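Local structure of tail spike protein (6EU4) at residues D302-D307 against E330-Q335; Q353-K358 against F388-N393; P426-G431 against F438-V443. The protein probably recognises and degrades the capsular polysaccharide of Acinetobacter baumannii as the trimeric tailspike of a bacteriophage. All blocks are in the same frame, centred on the assembly; numbering follows the deposited sequence.

Contact 1 (D302-D307 against E330-Q335); sequences DFVGAD and EHLHAQ
Asp302 lies beside Glu330 on neighbouring parallel rungs, and both carboxylates run out in the same direction. Their closest oxygens, Asp302 OD2 and Glu330 OE1, stay 4.4 Å apart, and one water donates to both, which probably eases the repulsion of the like charges; Asp302 OD1 turns instead to Trp277. At Phe303 the chain takes a corner, matched by the corner at His331. Phe303 N donates to Glu330 O at 3.1 Å. The Phe303 ring runs alongside that of His331, the planes only 7° apart but slid until they barely overlap, so that CE1 of Phe303 meets CD2 of His331 at 3.6 Å. Past the corner, Val304 turns to the buried face: its CG1, anti to the backbone N (chi1 170°), reaches CD1 of Leu332 at 3.7 Å, and Leu314 touches both. Val304 N makes a weak bond to His331 O, whereas Val304 O receives a straight one from His333 N (3.0 Å, 165° at the hydrogen). Gly305, with positive phi, brings its CA to 3.3 Å from His333 O, and a water near both Gly305 O and His331 O may link them. The chain then climbs over the imidazole of His333, the Ala306 carbonyl carbon and Asp307 CA lying on one face, while Asp307 CB makes a CH-pi contact 4.0 Å from the ring centroid. His333 ND1 is bonded to Tyr359 OH. In-register parallel strands, bending at the same point on successive coils, are characteristic of a parallel beta-helix, probably right-handed as in other phage tailspikes.

Contact 2 (Q353-K358 against F388-N393); sequences QAIYNK and FGFAYN
Ile355 and Phe390 point the same way into the interior of a parallel beta-helix, on successive coils, as neighbours in its internal stack of side chains. CG2 of Ile355, anti to the backbone N because CG1 takes chi1 -59°, meets the edge of the Phe390 ring at CD1, 3.6 Å away and near the ring plane. Met372 packs against both side chains, and Phe388 CB lies above one face of the Phe390 ring, toward its rim. The strand segments 353-355 and 388-390 cross at -36° and are joined by two backbone bonds, Ile355 N to Gly389 O and Ala391 N to Ile355 O.

Where the strands give way to loop, Asn357 takes over the pairing. Its CG sits between the backbone N and the carbonyl carbon (chi1 57°), which turns the amide toward Tyr392. There OD1 of Asn357 accepts from Tyr392 N through a lone pair at 2.9 Å, while Asn357 ND2 donates to Tyr392 O, also at 2.9 Å and on a lone pair. The amide thus grips both polar backbone atoms of one residue, much as a strand would, and the second partner of ND2, Ser404 OG, helps to fix its rotation.

On the outer side the two tyrosines are set obliquely. The hydroxyl of Tyr392 comes to the edge of the Tyr356 ring, which also stacks with the imidazole of His333. Ala391 CB sits over the centre of one face of the Tyr392 ring, and the extended Lys358 chain runs alongside that ring, with Lys358 CB 4.0 Å from CE2 of Tyr392. Lys358 NZ forms a salt bridge with Asp307 and also donates to a water at 2.8 Å, which lies 2.7 Å from Tyr392 OH.

Contact 3 (P426-G431 against F438-V443); sequences PLEEIG and FTKLGV
The carboxylate of Glu428 is met from above its plane by the backbone of Leu441: Leu441 N donates to Glu428 OE2 at 2.8 Å, nearly straight at the hydrogen (169°), although 43° out of the carboxylate plane. The aliphatic part of Lys440 crosses the same group at about a right angle, with Lys440 CB 3.6 Å from Glu428 CD. OE1, the other oxygen, bonds to Ser394 OG. A second carboxylate, that of Glu429, has Lys440 CD near OE2, and OE2 itself is bonded to Tyr444 OH. Lys440 NZ touches neither carboxylate, its distance to Glu429 OE2 being 5.2 Å, so attraction here would act only at longer range.

Glu428 is also held through its main chain, because Glu428 N donates to Leu441 O at 2.9 Å. Backbone and side chain together therefore clasp both polar backbone atoms of Leu441, which is the centre of an inverse gamma turn. From this clasp the segments run on into strands 430-432 and 443-445, parallel partners through Ile430 and Val443; strand 443-445 also pairs with 405-409, which joins the short strand 430-432 to the beta-helix framework. Val443 N reaches back to Glu429 O, and Val443 O accepts from Gly431 N at 2.9 Å. Glu429 N, which falls between the Glu428 and Val443 bonds, is buried without a partner.

Ile430 and Val443 lie side by side on the same face of the paired strands. With CG1 anti to the backbone N (chi1 172°), Ile430 extends along its neighbour and sets CD1 3.8 Å from CB of Val443. Leu427 meets Leu441 at an angle, Leu427 CD2 to Leu441 CD2 at 3.9 Å, and Leu406 packs against Leu427 and Val443.

How the contacts relate
From the N terminus the three contacts follow in series, none crossing another, each closing its loop before the next opens. Contact 1 returns strand 321-334 to strand 284-304 after 22 intervening residues; contact 2 brings strand 387-390 back to strand 351-355 after 29; contact 3 closes a short excursion of six residues before strand 443-445. Contacts 1 and 2 touch, since strands 321-334 and 351-355 are neighbours: a probable backbone bond runs from Leu332 N to Ala354 O, and His331 packs on Ala354. Contact 2 meets contact 3 through Asn393 and Pro426. Contacts 1 and 3 do not touch, their nearest atoms being about 9 Å apart.

Contact 1 (D302-D307 against E330-Q335)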
ATOM      1  N   ASP A 302       6.748 -15.106 -13.530  1.00 13.17           N
ATOM      2  CA  ASP A 302       6.226 -16.285 -14.210  1.00 12.26           C
ATOM      3  C   ASP A 302       7.366 -17.247 -14.508  1.00 13.53           C
ATOM      4  O   ASP A 302       8.464 -16.833 -14.911  1.00 12.32           O
ATOM      5  CB  ASP A 302       5.527 -15.938 -15.545  1.00 16.06           C
ATOM      6  CG  ASP A 302       4.160 -15.271 -15.380  1.00 20.86           C
ATOM      7  OD1 ASP A 302       4.027 -14.389 -14.520  1.00 18.68           O
ATOM      8  OD2 ASP A 302       3.227 -15.616 -16.167  1.00 23.04           O
ATOM      9  N   PHE A 303       7.085 -18.537 -14.336  1.00 11.52           N
ATOM     10  CA  PHE A 303       7.977 -19.601 -14.802  1.00 11.33           C
ATOM     11  C   PHE A 303       9.329 -19.550 -14.096  1.00 12.97           C
ATOM     12  O   PHE A 303      10.383 -19.732 -14.718  1.00 12.92           O
ATOM     13  CB  PHE A 303       8.165 -19.555 -16.319  1.00 13.31           C
ATOM     14  CG  PHE A 303       6.880 -19.456 -17.080  1.00 16.73           C
ATOM     15  CD1 PHE A 303       5.929 -20.453 -16.981  1.00 20.88           C
ATOM     16  CD2 PHE A 303       6.622 -18.360 -17.881  1.00 22.48           C
ATOM     17  CE1 PHE A 303       4.727 -20.361 -17.678  1.00 23.23           C
ATOM     18  CE2 PHE A 303       5.416 -18.260 -18.570  1.00 26.28           C
ATOM     19  CZ  PHE A 303       4.475 -19.262 -18.455  1.00 24.24           C
ATOM     20  N   VAL A 304       9.305 -19.357 -12.785  1.00 10.54           N
ATOM     21  CA  VAL A 304      10.512 -19.387 -11.971  1.00 11.20           C
ATOM     22  C   VAL A 304      10.712 -20.811 -11.460  1.00 13.00           C
ATOM     23  O   VAL A 304       9.798 -21.407 -10.869  1.00 12.57           O
ATOM     24  CB  VAL A 304      10.406 -18.374 -10.816  1.00 13.43           C
ATOM     25  CG1 VAL A 304      11.526 -18.559  -9.822  1.00 13.94           C
ATOM     26  CG2 VAL A 304      10.431 -16.963 -11.403  1.00 14.50           C
ATOM     27  N   GLY A 305      11.897 -21.368 -11.711  1.00 11.75           N
ATOM     28  CA  GLY A 305      12.125 -22.780 -11.501  1.00 12.61           C
ATOM     29  C   GLY A 305      11.459 -23.603 -12.584  1.00 13.77           C
ATOM     30  O   GLY A 305      10.692 -23.097 -13.412  1.00 14.30           O
ATOM     31  N   ALA A 306      11.750 -24.891 -12.585  1.00 16.50           N
ATOM     32  CA  ALA A 306      11.146 -25.811 -13.530  1.00 17.10           C
ATOM     33  C   ALA A 306      10.849 -27.117 -12.810  1.00 14.36           C
ATOM     34  O   ALA A 306      11.493 -27.456 -11.816  1.00 15.26           O
ATOM     35  CB  ALA A 306      12.071 -26.069 -14.728  1.00 20.13           C
ATOM     36  N   ASP A 307       9.883 -27.855 -13.339  1.00 15.55           N
ATOM     37  CA  ASP A 307       9.481 -29.105 -12.715  1.00 16.36           C
ATOM     38  C   ASP A 307      10.671 -30.043 -12.639  1.00 16.85           C
ATOM     39  O   ASP A 307      11.296 -30.367 -13.660  1.00 17.20           O
ATOM     40  CB  ASP A 307       8.341 -29.728 -13.516  1.00 18.50           C
ATOM     41  CG  ASP A 307       7.543 -30.742 -12.718  1.00 20.70           C
ATOM     42  OD1 ASP A 307       7.913 -31.059 -11.561  1.00 18.90           O
ATOM     43  OD2 ASP A 307       6.558 -31.248 -13.284  1.00 24.17           O
ATOM     44  N   GLU A 330       2.895 -16.743 -11.185  1.00 12.21           N
ATOM     45  CA  GLU A 330       2.264 -17.879 -11.849  1.00 10.94           C
ATOM     46  C   GLU A 330       3.343 -18.875 -12.247  1.00 12.13           C
ATOM     47  O   GLU A 330       4.260 -18.521 -12.993  1.00 14.30           O
ATOM     48  CB  GLU A 330       1.481 -17.432 -13.097  1.00 11.73           C
ATOM     49  CG  GLU A 330       0.358 -16.421 -12.814  1.00 16.90           C
ATOM     50  CD  GLU A 330      -0.513 -16.096 -14.018  1.00 25.50           C
ATOM     51  OE1 GLU A 330      -0.713 -16.970 -14.895  1.00 23.85           O
ATOM     52  OE2 GLU A 330      -1.024 -14.955 -14.062  1.00 26.74           O
ATOM     53  N   HIS A 331       3.201 -20.121 -11.778  1.00 11.96           N
ATOM     54  CA  HIS A 331       4.050 -21.264 -12.107  1.00 12.32           C
ATOM     55  C   HIS A 331       5.398 -21.140 -11.415  1.00 13.43           C
ATOM     56  O   HIS A 331       6.337 -20.531 -11.942  1.00 13.87           O
ATOM     57  CB  HIS A 331       4.217 -21.428 -13.625  1.00 12.63           C
ATOM     58  CG  HIS A 331       2.922 -21.509 -14.362  1.00 15.06           C
ATOM     59  ND1 HIS A 331       2.115 -22.623 -14.325  1.00 16.66           N
ATOM     60  CD2 HIS A 331       2.274 -20.594 -15.121  1.00 16.23           C
ATOM     61  CE1 HIS A 331       1.017 -22.389 -15.027  1.00 19.27           C
ATOM     62  NE2 HIS A 331       1.092 -21.163 -15.518  1.00 17.68           N
ATOM     63  N   LEU A 332       5.493 -21.737 -10.229  1.00 11.77           N
ATOM     64  CA  LEU A 332       6.672 -21.650  -9.385  1.00  9.22           C
ATOM     65  C   LEU A 332       7.057 -23.038  -8.925  1.00  9.76           C
ATOM     66  O   LEU A 332       6.245 -23.746  -8.317  1.00 10.59           O
ATOM     67  CB  LEU A 332       6.420 -20.757  -8.171  1.00 12.11           C
ATOM     68  CG  LEU A 332       7.599 -20.635  -7.184  1.00 10.98           C
ATOM     69  CD1 LEU A 332       8.752 -19.943  -7.858  1.00 11.00           C
ATOM     70  CD2 LEU A 332       7.193 -19.865  -5.931  1.00 12.61           C
ATOM     71  N   HIS A 333       8.290 -23.428  -9.242  1.00 10.18           N
ATOM     72  CA  HIS A 333       8.948 -24.611  -8.683  1.00 10.57           C
ATOM     73  C   HIS A 333      10.158 -24.099  -7.897  1.00 11.37           C
ATOM     74  O   HIS A 333      11.205 -23.779  -8.478  1.00 12.58           O
ATOM     75  CB  HIS A 333       9.362 -25.590  -9.775  1.00 10.93           C
ATOM     76  CG  HIS A 333       8.213 -26.185 -10.517  1.00 12.60           C
ATOM     77  ND1 HIS A 333       7.693 -27.427 -10.224  1.00 12.14           N
ATOM     78  CD2 HIS A 333       7.481 -25.703 -11.548  1.00 13.62           C
ATOM     79  CE1 HIS A 333       6.690 -27.685 -11.046  1.00 14.46           C
ATOM     80  NE2 HIS A 333       6.534 -26.650 -11.852  1.00 13.44           N
ATOM     81  N   ALA A 334      10.026 -24.045  -6.576  1.00 10.84           N
ATOM     82  CA  ALA A 334      11.085 -23.500  -5.740  1.00 10.64           C
ATOM     83  C   ALA A 334      11.035 -24.120  -4.354  1.00 11.70           C
ATOM     84  O   ALA A 334       9.990 -24.566  -3.890  1.00 13.17           O
ATOM     85  CB  ALA A 334      10.954 -21.985  -5.613  1.00 12.18           C
ATOM     86  N   GLN A 335      12.182 -24.113  -3.677  1.00 10.79           N
ATOM     87  CA  GLN A 335      12.216 -24.611  -2.307  1.00 11.57           C
ATOM     88  C   GLN A 335      11.524 -23.649  -1.351  1.00 13.18           C
ATOM     89  O   GLN A 335      10.852 -24.084  -0.411  1.00 12.84           O
ATOM     90  CB  GLN A 335      13.652 -24.854  -1.866  1.00 15.48           C
ATOM     91  CG  GLN A 335      13.743 -25.532  -0.506  1.00 14.73           C
ATOM     92  CD  GLN A 335      15.187 -25.721  -0.080  1.00 17.01           C
ATOM     93  OE1 GLN A 335      16.002 -26.222  -0.852  1.00 17.38           O
ATOM     94  NE2 GLN A 335      15.516 -25.282   1.127  1.00 17.19           N
TER
HETATM   95  O   HOH W   1       1.541 -17.762 -16.703  1.00 27.64           O
HETATM   96  O   HOH W   2       7.983 -22.584 -13.188  1.00 13.28           O

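Contact 2 (Q353-K358 against F388-N393)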
ATOM      1  N   GLN A 353      -0.211 -18.274  -7.956  1.00 10.05           N
ATOM      2  CA  GLN A 353      -0.880 -19.382  -8.622  1.00 10.03           C
ATOM      3  C   GLN A 353       0.129 -20.429  -9.052  1.00  9.57           C
ATOM      4  O   GLN A 353       1.246 -20.097  -9.458  1.00 12.05           O
ATOM      5  CB  GLN A 353      -1.659 -18.880  -9.838  1.00 15.10           C
ATOM      6  CG  GLN A 353      -2.615 -17.761  -9.451  1.00 18.89           C
ATOM      7  CD  GLN A 353      -3.439 -17.241 -10.615  1.00 23.41           C
ATOM      8  OE1 GLN A 353      -3.382 -17.790 -11.715  1.00 25.18           O
ATOM      9  NE2 GLN A 353      -4.226 -16.185 -10.373  1.00 19.95           N
ATOM     10  N   ALA A 354      -0.283 -21.694  -8.960  1.00 10.75           N
ATOM     11  CA  ALA A 354       0.469 -22.810  -9.519  1.00 11.18           C
ATOM     12  C   ALA A 354       1.854 -22.868  -8.876  1.00 10.85           C
ATOM     13  O   ALA A 354       2.890 -22.769  -9.527  1.00 11.48           O
ATOM     14  CB  ALA A 354       0.537 -22.709 -11.046  1.00 13.98           C
ATOM     15  N   ILE A 355       1.841 -22.993  -7.555  1.00  9.60           N
ATOM     16  CA  ILE A 355       3.057 -23.097  -6.757  1.00  9.49           C
ATOM     17  C   ILE A 355       3.167 -24.540  -6.276  1.00 11.01           C
ATOM     18  O   ILE A 355       2.378 -25.004  -5.438  1.00 11.88           O
ATOM     19  CB  ILE A 355       3.069 -22.114  -5.577  1.00  9.66           C
ATOM     20  CG1 ILE A 355       2.941 -20.664  -6.089  1.00 11.56           C
ATOM     21  CG2 ILE A 355       4.352 -22.320  -4.739  1.00  9.89           C
ATOM     22  CD1 ILE A 355       2.428 -19.718  -4.995  1.00 13.61           C
ATOM     23  N   TYR A 356       4.152 -25.260  -6.812  1.00 10.44           N
ATOM     24  CA  TYR A 356       4.300 -26.694  -6.568  1.00  9.56           C
ATOM     25  C   TYR A 356       5.296 -26.895  -5.435  1.00 11.81           C
ATOM     26  O   TYR A 356       6.502 -26.997  -5.650  1.00 13.02           O
ATOM     27  CB  TYR A 356       4.709 -27.375  -7.858  1.00 11.39           C
ATOM     28  CG  TYR A 356       3.657 -27.115  -8.871  1.00 13.13           C
ATOM     29  CD1 TYR A 356       2.421 -27.760  -8.796  1.00 17.28           C
ATOM     30  CD2 TYR A 356       3.836 -26.149  -9.837  1.00 14.76           C
ATOM     31  CE1 TYR A 356       1.407 -27.484  -9.717  1.00 20.29           C
ATOM     32  CE2 TYR A 356       2.825 -25.881 -10.774  1.00 16.74           C
ATOM     33  CZ  TYR A 356       1.626 -26.539 -10.696  1.00 22.66           C
ATOM     34  OH  TYR A 356       0.637 -26.248 -11.621  1.00 26.09           O
ATOM     35  N   ASN A 357       4.770 -26.935  -4.205  1.00 10.90           N
ATOM     36  CA  ASN A 357       5.589 -26.946  -2.996  1.00  9.37           C
ATOM     37  C   ASN A 357       5.926 -28.390  -2.616  1.00 10.80           C
ATOM     38  O   ASN A 357       5.459 -28.944  -1.616  1.00 11.79           O
ATOM     39  CB  ASN A 357       4.877 -26.218  -1.858  1.00 10.27           C
ATOM     40  CG  ASN A 357       3.489 -26.805  -1.536  1.00 10.57           C
ATOM     41  OD1 ASN A 357       2.694 -27.111  -2.424  1.00 11.24           O
ATOM     42  ND2 ASN A 357       3.213 -26.967  -0.258  1.00 11.36           N
ATOM     43  N   LYS A 358       6.785 -28.989  -3.445  1.00 11.86           N
ATOM     44  CA  LYS A 358       7.163 -30.392  -3.291  1.00 10.89           C
ATOM     45  C   LYS A 358       8.670 -30.607  -3.195  1.00 11.26           C
ATOM     46  O   LYS A 358       9.135 -31.745  -3.361  1.00 13.19           O
ATOM     47  CB  LYS A 358       6.608 -31.227  -4.450  1.00 11.28           C
ATOM     48  CG  LYS A 358       7.093 -30.776  -5.822  1.00 12.79           C
ATOM     49  CD  LYS A 358       6.554 -31.705  -6.939  1.00 14.83           C
ATOM     50  CE  LYS A 358       7.112 -31.304  -8.293  1.00 16.46           C
ATOM     51  NZ  LYS A 358       6.561 -32.139  -9.400  1.00 15.40           N
ATOM     52  N   PHE A 388      -2.794 -17.650  -1.865  1.00  9.50           N
ATOM     53  CA  PHE A 388      -1.531 -18.347  -2.150  1.00 10.03           C
ATOM     54  C   PHE A 388      -1.805 -19.769  -2.605  1.00 12.21           C
ATOM     55  O   PHE A 388      -2.211 -20.624  -1.803  1.00 12.91           O
ATOM     56  CB  PHE A 388      -0.632 -18.329  -0.928  1.00 12.99           C
ATOM     57  CG  PHE A 388      -0.176 -16.949  -0.554  1.00 12.28           C
ATOM     58  CD1 PHE A 388      -0.935 -16.166   0.304  1.00 10.81           C
ATOM     59  CD2 PHE A 388       0.987 -16.418  -1.100  1.00 11.42           C
ATOM     60  CE1 PHE A 388      -0.516 -14.894   0.647  1.00 11.08           C
ATOM     61  CE2 PHE A 388       1.395 -15.150  -0.785  1.00 10.62           C
ATOM     62  CZ  PHE A 388       0.643 -14.374   0.083  1.00 12.05           C
ATOM     63  N   GLY A 389      -1.536 -20.014  -3.885  1.00 11.04           N
ATOM     64  CA  GLY A 389      -1.856 -21.264  -4.539  1.00 12.90           C
ATOM     65  C   GLY A 389      -0.820 -22.346  -4.302  1.00 12.32           C
ATOM     66  O   GLY A 389      -0.360 -22.979  -5.257  1.00 12.61           O
ATOM     67  N   PHE A 390      -0.458 -22.585  -3.033  1.00 11.03           N
ATOM     68  CA  PHE A 390       0.429 -23.690  -2.696  1.00 10.75           C
ATOM     69  C   PHE A 390      -0.335 -24.991  -2.943  1.00 13.10           C
ATOM     70  O   PHE A 390      -1.388 -25.217  -2.339  1.00 13.80           O
ATOM     71  CB  PHE A 390       0.865 -23.591  -1.235  1.00 10.83           C
ATOM     72  CG  PHE A 390       1.548 -22.282  -0.883  1.00 10.66           C
ATOM     73  CD1 PHE A 390       2.526 -21.742  -1.706  1.00 13.43           C
ATOM     74  CD2 PHE A 390       1.209 -21.613   0.271  1.00 12.82           C
ATOM     75  CE1 PHE A 390       3.139 -20.539  -1.383  1.00 11.64           C
ATOM     76  CE2 PHE A 390       1.804 -20.428   0.610  1.00 11.95           C
ATOM     77  CZ  PHE A 390       2.760 -19.869  -0.211  1.00 11.75           C
ATOM     78  N   ALA A 391       0.172 -25.834  -3.847  1.00 10.28           N
ATOM     79  CA  ALA A 391      -0.647 -26.926  -4.369  1.00 11.53           C
ATOM     80  C   ALA A 391      -0.880 -28.027  -3.348  1.00 11.50           C
ATOM     81  O   ALA A 391      -1.907 -28.718  -3.428  1.00 12.17           O
ATOM     82  CB  ALA A 391      -0.003 -27.522  -5.626  1.00 12.80           C
ATOM     83  N   TYR A 392       0.062 -28.244  -2.424  1.00 11.07           N
ATOM     84  CA  TYR A 392       0.119 -29.502  -1.685  1.00 10.33           C
ATOM     85  C   TYR A 392       0.104 -29.340  -0.167  1.00 12.62           C
ATOM     86  O   TYR A 392       0.852 -28.543   0.411  1.00 12.12           O
ATOM     87  CB  TYR A 392       1.377 -30.298  -2.053  1.00 10.68           C
ATOM     88  CG  TYR A 392       1.546 -30.503  -3.543  1.00 10.96           C
ATOM     89  CD1 TYR A 392       0.513 -30.999  -4.330  1.00 11.99           C
ATOM     90  CD2 TYR A 392       2.721 -30.142  -4.167  1.00 11.96           C
ATOM     91  CE1 TYR A 392       0.671 -31.159  -5.677  1.00 13.52           C
ATOM     92  CE2 TYR A 392       2.882 -30.286  -5.509  1.00 13.18           C
ATOM     93  CZ  TYR A 392       1.862 -30.785  -6.265  1.00 13.35           C
ATOM     94  OH  TYR A 392       2.056 -30.937  -7.612  1.00 14.72           O
ATOM     95  N   ASN A 393      -0.690 -30.191   0.474  1.00 12.01           N
ATOM     96  CA  ASN A 393      -0.519 -30.520   1.881  1.00 11.32           C
ATOM     97  C   ASN A 393      -0.374 -32.035   1.975  1.00 11.41           C
ATOM     98  O   ASN A 393      -0.269 -32.728   0.951  1.00 11.33           O
ATOM     99  CB  ASN A 393      -1.651 -29.937   2.745  1.00 12.62           C
ATOM    100  CG  ASN A 393      -2.995 -30.590   2.503  1.00 14.12           C
ATOM    101  OD1 ASN A 393      -3.087 -31.703   1.963  1.00 14.83           O
ATOM    102  ND2 ASN A 393      -4.059 -29.910   2.946  1.00 14.80           N
TER
HETATM  103  O   HOH W   3       3.973 -31.135  -9.491  1.00 28.28           O

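Contact 3 (P426-G431 against F438-V443)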
ATOM      1  N   PRO A 426      -5.918 -26.646   2.537  1.00 14.09           N
ATOM      2  CA  PRO A 426      -5.910 -26.259   3.954  1.00 18.49           C
ATOM      3  C   PRO A 426      -4.548 -26.374   4.621  1.00 16.59           C
ATOM      4  O   PRO A 426      -3.797 -27.330   4.404  1.00 15.28           O
ATOM      5  CB  PRO A 426      -6.895 -27.250   4.584  1.00 22.88           C
ATOM      6  CG  PRO A 426      -7.745 -27.745   3.484  1.00 22.41           C
ATOM      7  CD  PRO A 426      -6.930 -27.690   2.246  1.00 19.55           C
ATOM      8  N   LEU A 427      -4.279 -25.411   5.502  1.00 14.81           N
ATOM      9  CA  LEU A 427      -3.179 -25.529   6.444  1.00 12.48           C
ATOM     10  C   LEU A 427      -3.456 -26.642   7.441  1.00 15.61           C
ATOM     11  O   LEU A 427      -4.606 -27.017   7.674  1.00 17.51           O
ATOM     12  CB  LEU A 427      -2.973 -24.212   7.176  1.00 12.71           C
ATOM     13  CG  LEU A 427      -2.762 -22.959   6.334  1.00 13.84           C
ATOM     14  CD1 LEU A 427      -2.366 -21.815   7.238  1.00 14.43           C
ATOM     15  CD2 LEU A 427      -1.674 -23.150   5.267  1.00 14.35           C
ATOM     16  N   GLU A 428      -2.389 -27.217   7.996  1.00 12.63           N
ATOM     17  CA  GLU A 428      -2.532 -28.421   8.798  1.00 13.14           C
ATOM     18  C   GLU A 428      -2.312 -28.231  10.289  1.00 16.03           C
ATOM     19  O   GLU A 428      -3.006 -28.878  11.083  1.00 17.68           O
ATOM     20  CB  GLU A 428      -1.583 -29.493   8.278  1.00 15.28           C
ATOM     21  CG  GLU A 428      -1.901 -29.874   6.854  1.00 14.99           C
ATOM     22  CD  GLU A 428      -1.137 -31.089   6.399  1.00 17.36           C
ATOM     23  OE1 GLU A 428      -1.406 -32.203   6.910  1.00 19.22           O
ATOM     24  OE2 GLU A 428      -0.251 -30.918   5.547  1.00 13.40           O
ATOM     25  N   GLU A 429      -1.357 -27.405  10.707  1.00 13.05           N
ATOM     26  CA  GLU A 429      -1.055 -27.297  12.133  1.00 15.02           C
ATOM     27  C   GLU A 429      -0.122 -26.116  12.335  1.00 13.34           C
ATOM     28  O   GLU A 429       0.438 -25.561  11.380  1.00 12.91           O
ATOM     29  CB  GLU A 429      -0.432 -28.584  12.690  1.00 17.09           C
ATOM     30  CG  GLU A 429       0.922 -28.925  12.080  1.00 17.44           C
ATOM     31  CD  GLU A 429       1.490 -30.261  12.562  1.00 21.48           C
ATOM     32  OE1 GLU A 429       0.772 -31.015  13.255  1.00 22.51           O
ATOM     33  OE2 GLU A 429       2.662 -30.562  12.236  1.00 17.56           O
ATOM     34  N   ILE A 430       0.044 -25.743  13.597  1.00 14.08           N
ATOM     35  CA  ILE A 430       0.967 -24.681  13.979  1.00 15.00           C
ATOM     36  C   ILE A 430       1.540 -25.045  15.341  1.00 17.15           C
ATOM     37  O   ILE A 430       0.815 -25.524  16.221  1.00 15.61           O
ATOM     38  CB  ILE A 430       0.273 -23.301  13.989  1.00 14.89           C
ATOM     39  CG1 ILE A 430       1.192 -22.223  14.569  1.00 13.90           C
ATOM     40  CG2 ILE A 430      -1.050 -23.324  14.735  1.00 15.69           C
ATOM     41  CD1 ILE A 430       0.745 -20.820  14.176  1.00 15.53           C
ATOM     42  N   GLY A 431       2.844 -24.856  15.512  1.00 16.24           N
ATOM     43  CA  GLY A 431       3.422 -25.118  16.824  1.00 17.50           C
ATOM     44  C   GLY A 431       4.922 -24.917  16.870  1.00 16.06           C
ATOM     45  O   GLY A 431       5.594 -24.733  15.846  1.00 15.06           O
ATOM     46  N   PHE A 438      10.160 -30.591   7.389  1.00 12.89           N
ATOM     47  CA  PHE A 438       8.746 -30.661   7.700  1.00 12.80           C
ATOM     48  C   PHE A 438       8.007 -31.572   6.730  1.00 14.05           C
ATOM     49  O   PHE A 438       8.459 -31.827   5.607  1.00 15.22           O
ATOM     50  CB  PHE A 438       8.175 -29.246   7.695  1.00 13.70           C
ATOM     51  CG  PHE A 438       9.039 -28.296   8.486  1.00 15.83           C
ATOM     52  CD1 PHE A 438       9.047 -28.365   9.867  1.00 16.27           C
ATOM     53  CD2 PHE A 438       9.898 -27.412   7.857  1.00 16.49           C
ATOM     54  CE1 PHE A 438       9.900 -27.553  10.614  1.00 16.15           C
ATOM     55  CE2 PHE A 438      10.730 -26.580   8.610  1.00 17.49           C
ATOM     56  CZ  PHE A 438      10.734 -26.666   9.969  1.00 15.44           C
ATOM     57  N   THR A 439       6.858 -32.081   7.196  1.00 12.29           N
ATOM     58  CA  THR A 439       6.057 -33.003   6.399  1.00 12.58           C
ATOM     59  C   THR A 439       4.582 -32.634   6.365  1.00 14.94           C
ATOM     60  O   THR A 439       3.767 -33.424   5.868  1.00 15.26           O
ATOM     61  CB  THR A 439       6.219 -34.432   6.939  1.00 16.61           C
ATOM     62  OG1 THR A 439       5.749 -34.481   8.290  1.00 17.04           O
ATOM     63  CG2 THR A 439       7.682 -34.868   6.913  1.00 19.92           C
ATOM     64  N   LYS A 440       4.217 -31.468   6.881  1.00 13.32           N
ATOM     65  CA  LYS A 440       2.861 -30.960   6.779  1.00 13.27           C
ATOM     66  C   LYS A 440       2.897 -29.475   6.457  1.00 11.91           C
ATOM     67  O   LYS A 440       3.863 -28.778   6.768  1.00 12.28           O
ATOM     68  CB  LYS A 440       2.079 -31.189   8.083  1.00 13.61           C
ATOM     69  CG  LYS A 440       1.889 -32.658   8.435  1.00 15.81           C
ATOM     70  CD  LYS A 440       1.037 -32.795   9.681  1.00 20.63           C
ATOM     71  CE  LYS A 440       0.600 -34.237   9.913  1.00 27.97           C
ATOM     72  NZ  LYS A 440       1.753 -35.131  10.005  1.00 34.25           N
ATOM     73  N   LEU A 441       1.812 -28.988   5.849  1.00 11.10           N
ATOM     74  CA  LEU A 441       1.691 -27.580   5.474  1.00 11.54           C
ATOM     75  C   LEU A 441       1.301 -26.802   6.728  1.00 12.93           C
ATOM     76  O   LEU A 441       0.156 -26.387   6.922  1.00 13.46           O
ATOM     77  CB  LEU A 441       0.680 -27.417   4.345  1.00 12.78           C
ATOM     78  CG  LEU A 441       0.557 -26.017   3.745  1.00 12.41           C
ATOM     79  CD1 LEU A 441       1.852 -25.633   3.006  1.00 12.60           C
ATOM     80  CD2 LEU A 441      -0.651 -25.956   2.798  1.00 12.33           C
ATOM     81  N   GLY A 442       2.293 -26.620   7.603  1.00 13.41           N
ATOM     82  CA  GLY A 442       2.084 -25.988   8.889  1.00 13.79           C
ATOM     83  C   GLY A 442       2.998 -24.795   9.117  1.00 12.39           C
ATOM     84  O   GLY A 442       3.871 -24.479   8.302  1.00 12.56           O
ATOM     85  N   VAL A 443       2.765 -24.142  10.252  1.00 16.84           N
ATOM     86  CA  VAL A 443       3.573 -23.024  10.715  1.00 16.41           C
ATOM     87  C   VAL A 443       4.405 -23.506  11.890  1.00 16.20           C
ATOM     88  O   VAL A 443       3.858 -23.852  12.938  1.00 15.72           O
ATOM     89  CB  VAL A 443       2.700 -21.834  11.126  1.00 15.72           C
ATOM     90  CG1 VAL A 443       3.590 -20.713  11.657  1.00 15.41           C
ATOM     91  CG2 VAL A 443       1.879 -21.359   9.944  1.00 16.04           C
TER